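Local coordinates for glutamine amidotransferase domain-containing protein (Thermotoga maritima, PDB 1O1Y), which is probably a class I glutamine amidotransferase, of a family that takes ammonia from the amide of glutamine for transfer to another substrate, at residues I186-I197 with L214-L225. Sequence-based numbering, arbitrary orientation.
With SO4 (sulfate ion), chain J; SO4 (sulfate ion), chain H.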
ATOM      1  N   ILE A 186       1.990  -5.034   4.643  1.00 12.09           N
ATOM      2  CA  ILE A 186       2.381  -6.420   4.772  1.00 11.10           C
ATOM      3  C   ILE A 186       3.650  -6.687   3.969  1.00 12.53           C
ATOM      4  O   ILE A 186       4.115  -7.844   3.911  1.00 12.46           O
ATOM      5  CB  ILE A 186       1.252  -7.384   4.328  1.00 11.35           C
ATOM      6  CG1 ILE A 186       0.929  -7.256   2.845  1.00 13.61           C
ATOM      7  CG2 ILE A 186       0.000  -7.169   5.155  1.00 13.80           C
ATOM      8  CD1 ILE A 186      -0.157  -8.254   2.330  1.00 16.88           C
ATOM      9  N   GLU A 187       4.243  -5.626   3.410  1.00 12.24           N
ATOM     10  CA  GLU A 187       5.501  -5.739   2.623  1.00 10.62           C
ATOM     11  C   GLU A 187       6.758  -5.393   3.381  1.00 10.86           C
ATOM     12  O   GLU A 187       7.851  -5.451   2.822  1.00 10.30           O
ATOM     13  CB  GLU A 187       5.425  -4.913   1.342  1.00 10.47           C
ATOM     14  CG  GLU A 187       5.696  -3.416   1.478  1.00 12.99           C
ATOM     15  CD  GLU A 187       4.561  -2.591   2.111  1.00 16.28           C
ATOM     16  OE1 GLU A 187       3.444  -3.102   2.443  1.00 15.23           O
ATOM     17  OE2 GLU A 187       4.777  -1.354   2.241  1.00 18.56           O
ATOM     18  N   VAL A 188       6.618  -4.978   4.639  1.00 11.32           N
ATOM     19  CA  VAL A 188       7.763  -4.590   5.447  1.00 11.25           C
ATOM     20  C   VAL A 188       8.182  -5.772   6.330  1.00 11.20           C
ATOM     21  O   VAL A 188       7.570  -6.059   7.371  1.00 12.54           O
ATOM     22  CB  VAL A 188       7.488  -3.301   6.272  1.00 11.43           C
ATOM     23  CG1 VAL A 188       8.744  -2.897   7.104  1.00 10.20           C
ATOM     24  CG2 VAL A 188       7.059  -2.141   5.370  1.00 13.07           C
ATOM     25  N   GLY A 189       9.227  -6.435   5.872  1.00  9.78           N
ATOM     26  CA  GLY A 189       9.911  -7.491   6.592  1.00 10.72           C
ATOM     27  C   GLY A 189      11.085  -6.922   7.354  1.00 10.45           C
ATOM     28  O   GLY A 189      11.210  -5.703   7.437  1.00  9.95           O
ATOM     29  N   ALA A 190      11.931  -7.784   7.895  1.00  9.21           N
ATOM     30  CA  ALA A 190      13.015  -7.305   8.741  1.00 10.64           C
ATOM     31  C   ALA A 190      14.038  -6.436   7.977  1.00 10.49           C
ATOM     32  O   ALA A 190      14.473  -5.425   8.493  1.00  9.37           O
ATOM     33  CB  ALA A 190      13.704  -8.461   9.434  1.00 12.34           C
ATOM     34  N   ARG A 191      14.417  -6.830   6.763  1.00 11.19           N
ATOM     35  CA  ARG A 191      15.414  -6.075   5.969  1.00 12.17           C
ATOM     36  C   ARG A 191      14.906  -4.646   5.670  1.00 11.06           C
ATOM     37  O   ARG A 191      15.623  -3.673   5.865  1.00 10.78           O
ATOM     38  CB  ARG A 191      15.692  -6.823   4.658  1.00 14.48           C
ATOM     39  CG  ARG A 191      16.519  -6.045   3.633  1.00 19.94           C
ATOM     40  CD  ARG A 191      16.603  -6.727   2.219  1.00 31.91           C
ATOM     41  NE  ARG A 191      15.306  -6.890   1.535  1.00 32.73           N
ATOM     42  CZ  ARG A 191      14.611  -5.928   0.904  1.00 38.82           C
ATOM     43  NH1 ARG A 191      15.061  -4.681   0.835  1.00 42.45           N
ATOM     44  NH2 ARG A 191      13.442  -6.226   0.334  1.00 36.42           N
ATOM     45  N   THR A 192      13.650  -4.529   5.263  1.00 10.60           N
ATOM     46  CA  THR A 192      13.022  -3.237   4.981  1.00 10.29           C
ATOM     47  C   THR A 192      12.847  -2.414   6.293  1.00 10.53           C
ATOM     48  O   THR A 192      13.094  -1.201   6.351  1.00 10.59           O
ATOM     49  CB  THR A 192      11.679  -3.455   4.288  1.00 11.93           C
ATOM     50  OG1 THR A 192      11.910  -4.073   3.006  1.00 16.49           O
ATOM     51  CG2 THR A 192      10.978  -2.184   4.000  1.00 14.14           C
HETATM   52  N   MSE A 193      12.425  -3.091   7.350  1.00  9.18           N
HETATM   53  CA  MSE A 193      12.278  -2.452   8.653  1.00  8.09           C
HETATM   54  C   MSE A 193      13.556  -1.788   9.114  1.00  6.06           C
HETATM   55  O   MSE A 193      13.516  -0.659   9.684  1.00  7.94           O
HETATM   56  CB  MSE A 193      11.737  -3.438   9.698  1.00  7.48           C
HETATM   57  CG  MSE A 193      11.370  -2.788  11.045  1.00  8.80           C
HETATM   58 SE   MSE A 193       9.876  -1.499  10.862  0.70 13.64          SE
HETATM   59  CE  MSE A 193       8.503  -2.734  10.789  1.00 12.21           C
ATOM     60  N   LYS A 194      14.695  -2.453   8.917  1.00  6.38           N
ATOM     61  CA  LYS A 194      15.952  -1.858   9.296  1.00  7.61           C
ATOM     62  C   LYS A 194      16.173  -0.518   8.565  1.00  9.34           C
ATOM     63  O   LYS A 194      16.730   0.416   9.136  1.00  8.03           O
ATOM     64  CB  LYS A 194      17.136  -2.771   9.007  1.00  8.89           C
ATOM     65  CG  LYS A 194      17.249  -3.936   9.926  1.00 16.31           C
ATOM     66  CD  LYS A 194      18.338  -4.887   9.438  1.00 21.69           C
ATOM     67  CE  LYS A 194      18.421  -6.133  10.306  1.00 35.37           C
ATOM     68  NZ  LYS A 194      19.794  -6.733  10.308  1.00 34.79           N
ATOM     69  N   ARG A 195      15.808  -0.462   7.294  1.00  8.26           N
ATOM     70  CA  ARG A 195      15.949   0.777   6.517  1.00  8.44           C
ATOM     71  C   ARG A 195      15.033   1.877   7.039  1.00  8.00           C
ATOM     72  O   ARG A 195      15.437   3.037   7.090  1.00  8.32           O
ATOM     73  CB  ARG A 195      15.637   0.542   5.025  1.00  9.54           C
ATOM     74  CG  ARG A 195      16.718  -0.337   4.347  1.00 13.74           C
ATOM     75  CD  ARG A 195      18.118   0.231   4.398  1.00 32.32           C
ATOM     76  NE  ARG A 195      19.099  -0.641   3.753  1.00 41.40           N
ATOM     77  CZ  ARG A 195      20.361  -0.291   3.504  1.00 47.98           C
ATOM     78  NH1 ARG A 195      20.827   0.913   3.861  1.00 48.80           N
ATOM     79  NH2 ARG A 195      21.172  -1.156   2.907  1.00 44.64           N
ATOM     80  N   TRP A 196      13.808   1.515   7.375  1.00  7.34           N
ATOM     81  CA  TRP A 196      12.820   2.488   7.874  1.00  8.99           C
ATOM     82  C   TRP A 196      13.215   3.048   9.228  1.00  9.41           C
ATOM     83  O   TRP A 196      13.115   4.267   9.477  1.00 10.12           O
ATOM     84  CB  TRP A 196      11.429   1.907   7.998  1.00  8.05           C
ATOM     85  CG  TRP A 196      10.632   1.713   6.750  1.00  9.09           C
ATOM     86  CD1 TRP A 196      11.035   1.109   5.592  1.00 16.38           C
ATOM     87  CD2 TRP A 196       9.266   2.071   6.556  1.00  8.01           C
ATOM     88  NE1 TRP A 196      10.002   1.096   4.691  1.00 17.43           N
ATOM     89  CE2 TRP A 196       8.908   1.676   5.257  1.00 10.75           C
ATOM     90  CE3 TRP A 196       8.308   2.760   7.344  1.00 14.39           C
ATOM     91  CZ2 TRP A 196       7.651   1.874   4.743  1.00 11.11           C
ATOM     92  CZ3 TRP A 196       7.055   2.969   6.818  1.00 17.86           C
ATOM     93  CH2 TRP A 196       6.745   2.526   5.505  1.00 14.82           C
ATOM     94  N   ILE A 197      13.663   2.178  10.121  1.00  9.37           N
ATOM     95  CA  ILE A 197      14.062   2.660  11.443  1.00  9.61           C
ATOM     96  C   ILE A 197      15.283   3.546  11.393  1.00  9.79           C
ATOM     97  O   ILE A 197      15.377   4.480  12.167  1.00 10.20           O
ATOM     98  CB  ILE A 197      14.173   1.525  12.507  1.00 11.19           C
ATOM     99  CG1 ILE A 197      15.379   0.641  12.271  1.00 17.63           C
ATOM    100  CG2 ILE A 197      12.889   0.751  12.585  1.00 11.25           C
ATOM    101  CD1 ILE A 197      15.286  -0.673  13.034  1.00 30.08           C
ATOM    102  N   LEU A 214      10.017  -2.954  17.084  1.00  9.06           N
ATOM    103  CA  LEU A 214       9.552  -2.980  15.712  1.00  8.85           C
ATOM    104  C   LEU A 214      10.305  -4.028  14.873  1.00  7.65           C
ATOM    105  O   LEU A 214       9.719  -4.723  14.042  1.00  8.26           O
ATOM    106  CB  LEU A 214       9.712  -1.602  15.032  1.00  8.60           C
ATOM    107  CG  LEU A 214       8.984  -0.404  15.642  1.00 11.15           C
ATOM    108  CD1 LEU A 214       9.238   0.819  14.773  1.00 15.31           C
ATOM    109  CD2 LEU A 214       7.507  -0.663  15.656  1.00 12.64           C
ATOM    110  N   LEU A 215      11.611  -4.104  15.055  1.00  8.25           N
ATOM    111  CA  LEU A 215      12.417  -4.990  14.224  1.00  8.61           C
ATOM    112  C   LEU A 215      12.201  -6.460  14.635  1.00  9.82           C
ATOM    113  O   LEU A 215      12.094  -7.340  13.783  1.00  9.62           O
ATOM    114  CB  LEU A 215      13.890  -4.640  14.354  1.00  8.44           C
ATOM    115  CG  LEU A 215      14.877  -5.507  13.604  1.00  9.81           C
ATOM    116  CD1 LEU A 215      14.549  -5.598  12.133  1.00  9.92           C
ATOM    117  CD2 LEU A 215      16.269  -4.958  13.820  1.00 14.82           C
ATOM    118  N   GLU A 216      12.154  -6.708  15.935  1.00  8.91           N
ATOM    119  CA  GLU A 216      11.963  -8.061  16.431  1.00  9.62           C
ATOM    120  C   GLU A 216      10.625  -8.593  15.961  1.00  8.62           C
ATOM    121  O   GLU A 216      10.538  -9.730  15.489  1.00  9.59           O
ATOM    122  CB  GLU A 216      12.012  -8.109  17.946  1.00  9.90           C
ATOM    123  CG  GLU A 216      13.413  -8.086  18.474  1.00 15.19           C
ATOM    124  CD  GLU A 216      13.446  -8.019  20.002  1.00 28.13           C
ATOM    125  OE1 GLU A 216      12.371  -8.172  20.653  1.00 26.68           O
ATOM    126  OE2 GLU A 216      14.552  -7.797  20.538  1.00 32.52           O
ATOM    127  N   THR A 217       9.588  -7.759  16.016  1.00  8.29           N
ATOM    128  CA  THR A 217       8.298  -8.189  15.497  1.00  7.82           C
ATOM    129  C   THR A 217       8.334  -8.418  13.979  1.00 10.24           C
ATOM    130  O   THR A 217       7.697  -9.368  13.467  1.00 10.28           O
ATOM    131  CB  THR A 217       7.200  -7.216  15.924  1.00  9.70           C
ATOM    132  OG1 THR A 217       7.197  -7.158  17.370  1.00  8.79           O
ATOM    133  CG2 THR A 217       5.855  -7.672  15.505  1.00 12.55           C
ATOM    134  N   ALA A 218       9.027  -7.550  13.238  1.00  8.34           N
ATOM    135  CA  ALA A 218       9.152  -7.736  11.779  1.00  8.57           C
ATOM    136  C   ALA A 218       9.771  -9.134  11.495  1.00  8.78           C
ATOM    137  O   ALA A 218       9.325  -9.839  10.576  1.00 10.01           O
ATOM    138  CB  ALA A 218      10.024  -6.643  11.164  1.00 10.15           C
ATOM    139  N   GLU A 219      10.814  -9.490  12.246  1.00  9.51           N
ATOM    140  CA  GLU A 219      11.499 -10.803  12.081  1.00  7.93           C
ATOM    141  C   GLU A 219      10.491 -11.950  12.373  1.00 10.12           C
ATOM    142  O   GLU A 219      10.477 -12.970  11.662  1.00 10.41           O
ATOM    143  CB  GLU A 219      12.725 -10.924  12.973  1.00  9.28           C
ATOM    144  CG  GLU A 219      13.807  -9.919  12.643  1.00 14.70           C
ATOM    145  CD  GLU A 219      14.943  -9.827  13.655  1.00 26.42           C
ATOM    146  OE1 GLU A 219      14.787 -10.215  14.839  1.00 30.86           O
ATOM    147  OE2 GLU A 219      16.007  -9.338  13.238  1.00 25.68           O
ATOM    148  N   ARG A 220       9.627 -11.783  13.374  1.00  9.43           N
ATOM    149  CA  ARG A 220       8.683 -12.824  13.733  1.00 10.36           C
ATOM    150  C   ARG A 220       7.534 -12.968  12.731  1.00 10.58           C
ATOM    151  O   ARG A 220       7.061 -14.059  12.522  1.00  9.17           O
ATOM    152  CB  ARG A 220       8.069 -12.612  15.110  1.00 11.29           C
ATOM    153  CG  ARG A 220       7.431 -13.900  15.686  1.00 13.80           C
ATOM    154  CD  ARG A 220       7.389 -13.991  17.241  1.00 21.91           C
ATOM    155  NE  ARG A 220       6.654 -15.190  17.636  1.00 21.84           N
ATOM    156  CZ  ARG A 220       5.341 -15.372  17.442  1.00 22.99           C
ATOM    157  NH1 ARG A 220       4.577 -14.407  16.964  1.00 21.50           N
ATOM    158  NH2 ARG A 220       4.767 -16.519  17.784  1.00 25.70           N
ATOM    159  N   GLU A 221       7.108 -11.859  12.125  1.00  9.03           N
ATOM    160  CA  GLU A 221       5.963 -11.834  11.255  1.00  8.32           C
ATOM    161  C   GLU A 221       6.277 -12.010   9.770  1.00  9.02           C
ATOM    162  O   GLU A 221       5.358 -12.269   8.987  1.00  9.52           O
ATOM    163  CB  GLU A 221       5.224 -10.506  11.445  1.00  9.06           C
ATOM    164  CG  GLU A 221       4.690 -10.215  12.861  1.00 11.92           C
ATOM    165  CD  GLU A 221       3.662 -11.221  13.359  1.00 17.72           C
ATOM    166  OE1 GLU A 221       3.024 -11.913  12.532  1.00 16.76           O
ATOM    167  OE2 GLU A 221       3.506 -11.321  14.583  1.00 18.74           O
ATOM    168  N   GLU A 222       7.528 -11.810   9.372  1.00  8.25           N
ATOM    169  CA  GLU A 222       7.821 -11.627   7.951  1.00  9.48           C
ATOM    170  C   GLU A 222       7.483 -12.845   7.087  1.00  9.69           C
ATOM    171  O   GLU A 222       7.063 -12.696   5.929  1.00  9.63           O
ATOM    172  CB  GLU A 222       9.252 -11.207   7.662  1.00 10.32           C
ATOM    173  CG  GLU A 222      10.319 -12.146   8.092  1.00  9.74           C
ATOM    174  CD  GLU A 222      11.708 -11.693   7.685  1.00 19.56           C
ATOM    175  OE1 GLU A 222      12.660 -12.444   7.955  1.00 20.99           O
ATOM    176  OE2 GLU A 222      11.855 -10.595   7.079  1.00 16.67           O
ATOM    177  N   LYS A 223       7.688 -14.039   7.607  1.00  8.72           N
ATOM    178  CA  LYS A 223       7.408 -15.245   6.791  1.00  9.53           C
ATOM    179  C   LYS A 223       5.882 -15.385   6.485  1.00  9.94           C
ATOM    180  O   LYS A 223       5.489 -15.620   5.326  1.00  8.63           O
ATOM    181  CB  LYS A 223       7.932 -16.484   7.487  1.00  8.72           C
ATOM    182  CG  LYS A 223       7.619 -17.787   6.702  1.00 12.20           C
ATOM    183  CD  LYS A 223       7.939 -19.031   7.458  1.00 17.02           C
ATOM    184  CE  LYS A 223       7.476 -20.278   6.658  1.00 19.92           C
ATOM    185  NZ  LYS A 223       8.590 -20.815   5.907  1.00 20.76           N
ATOM    186  N   VAL A 224       5.050 -15.203   7.501  1.00 10.15           N
ATOM    187  CA  VAL A 224       3.607 -15.272   7.332  1.00 10.74           C
ATOM    188  C   VAL A 224       3.144 -14.154   6.403  1.00 10.54           C
ATOM    189  O   VAL A 224       2.379 -14.416   5.480  1.00  9.24           O
ATOM    190  CB  VAL A 224       2.848 -15.187   8.659  1.00 10.39           C
ATOM    191  CG1 VAL A 224       1.364 -14.976   8.467  1.00 21.10           C
ATOM    192  CG2 VAL A 224       3.053 -16.441   9.450  1.00 16.93           C
ATOM    193  N   LEU A 225       3.653 -12.942   6.622  1.00  8.69           N
ATOM    194  CA  LEU A 225       3.224 -11.812   5.820  1.00  8.79           C
ATOM    195  C   LEU A 225       3.667 -11.995   4.358  1.00 10.79           C
ATOM    196  O   LEU A 225       2.890 -11.715   3.456  1.00 10.35           O
ATOM    197  CB  LEU A 225       3.717 -10.524   6.399  1.00 11.59           C
ATOM    198  CG  LEU A 225       2.979 -10.071   7.671  1.00 10.66           C
ATOM    199  CD1 LEU A 225       3.593  -8.797   8.164  1.00 15.25           C
ATOM    200  CD2 LEU A 225       1.508  -9.930   7.442  1.00 16.52           C
TER
HETATM  201  S   SO4 J 409      18.744  -3.562   1.656  0.50 31.08           S
HETATM  202  O1  SO4 J 409      19.601  -2.697   0.851  0.50 29.23           O
HETATM  203  O2  SO4 J 409      19.456  -4.056   2.839  0.50 24.73           O
HETATM  204  O3  SO4 J 409      18.330  -4.674   0.808  0.50 31.08           O
HETATM  205  O4  SO4 J 409      17.593  -2.793   2.112  0.50 34.17           O
HETATM  206  S   SO4 H 407       1.024 -15.820  17.300  0.50 24.15           S
HETATM  207  O1  SO4 H 407       1.922 -16.793  17.914  0.50 12.16           O
HETATM  208  O2  SO4 H 407       0.549 -16.321  16.016  0.50 33.33           O
HETATM  209  O3  SO4 H 407       1.630 -14.505  17.011  0.50 20.70           O
HETATM  210  O4  SO4 H 407      -0.148 -15.720  18.148  0.50 24.57           O
HETATM  211  O   HOH W   1       7.342  -8.434   8.681  1.00 33.21           O
HETATM  212  O   HOH W   2      13.820  -9.468   5.606  1.00 28.47           O
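The helical segments 190-197 and 214-225 pack nearly antiparallel, their axes 8.8 Å apart at 157°, with Ala190 facing Ala218. At the start of helix 190-197, just after the N-cap Gly189, the N-H of Ala190 gives a nearly straight hydrogen bond (168°) to OE2 of Glu222 over 2.9 Å, meeting the oxygen from above the carboxylate plane. CG of Glu222 sits astride the backbone N and carbonyl carbon (chi1 61°), and the remaining chain runs straight out to bring OE2 to this helix start. A water donates to the same OE2 and accepts from Arg191 N, linking the carboxylate to a second N-H of the first turn. Were Glu222 replaced by an alanine, the Ala190 N-H would probably lose its carboxylate partner, and that water one of its holds. A second water bridges Val188 O and Ala218 O, donating to both.

Further along helix 190-197, Ala218 CB lies 3.9 Å from both Ala190 CA and Met193 CB, while Leu215 CD1 rests 3.6 Å from Ala190 O. The side chain of Met193, a selenomethionine, crosses that of Leu214 at about a right angle, with SE 4.2 Å from Leu214 CB; Trp125 of strand 125-130 covers Met193 and Ala218. Before the helix, beyond the polar site, Ile186 CG2 meets Leu225 CD2 at 3.9 Å. Neighbouring His185, hydrogen-bonded through ND1 to Glu187 OE2, is consistent with the Cys-His-Glu triad of class I amidotransferases, which this contact would adjoin. The small alanines thus permit close apolar packing, and the acid is likely to be favoured at this helix N-terminus by the helix dipole.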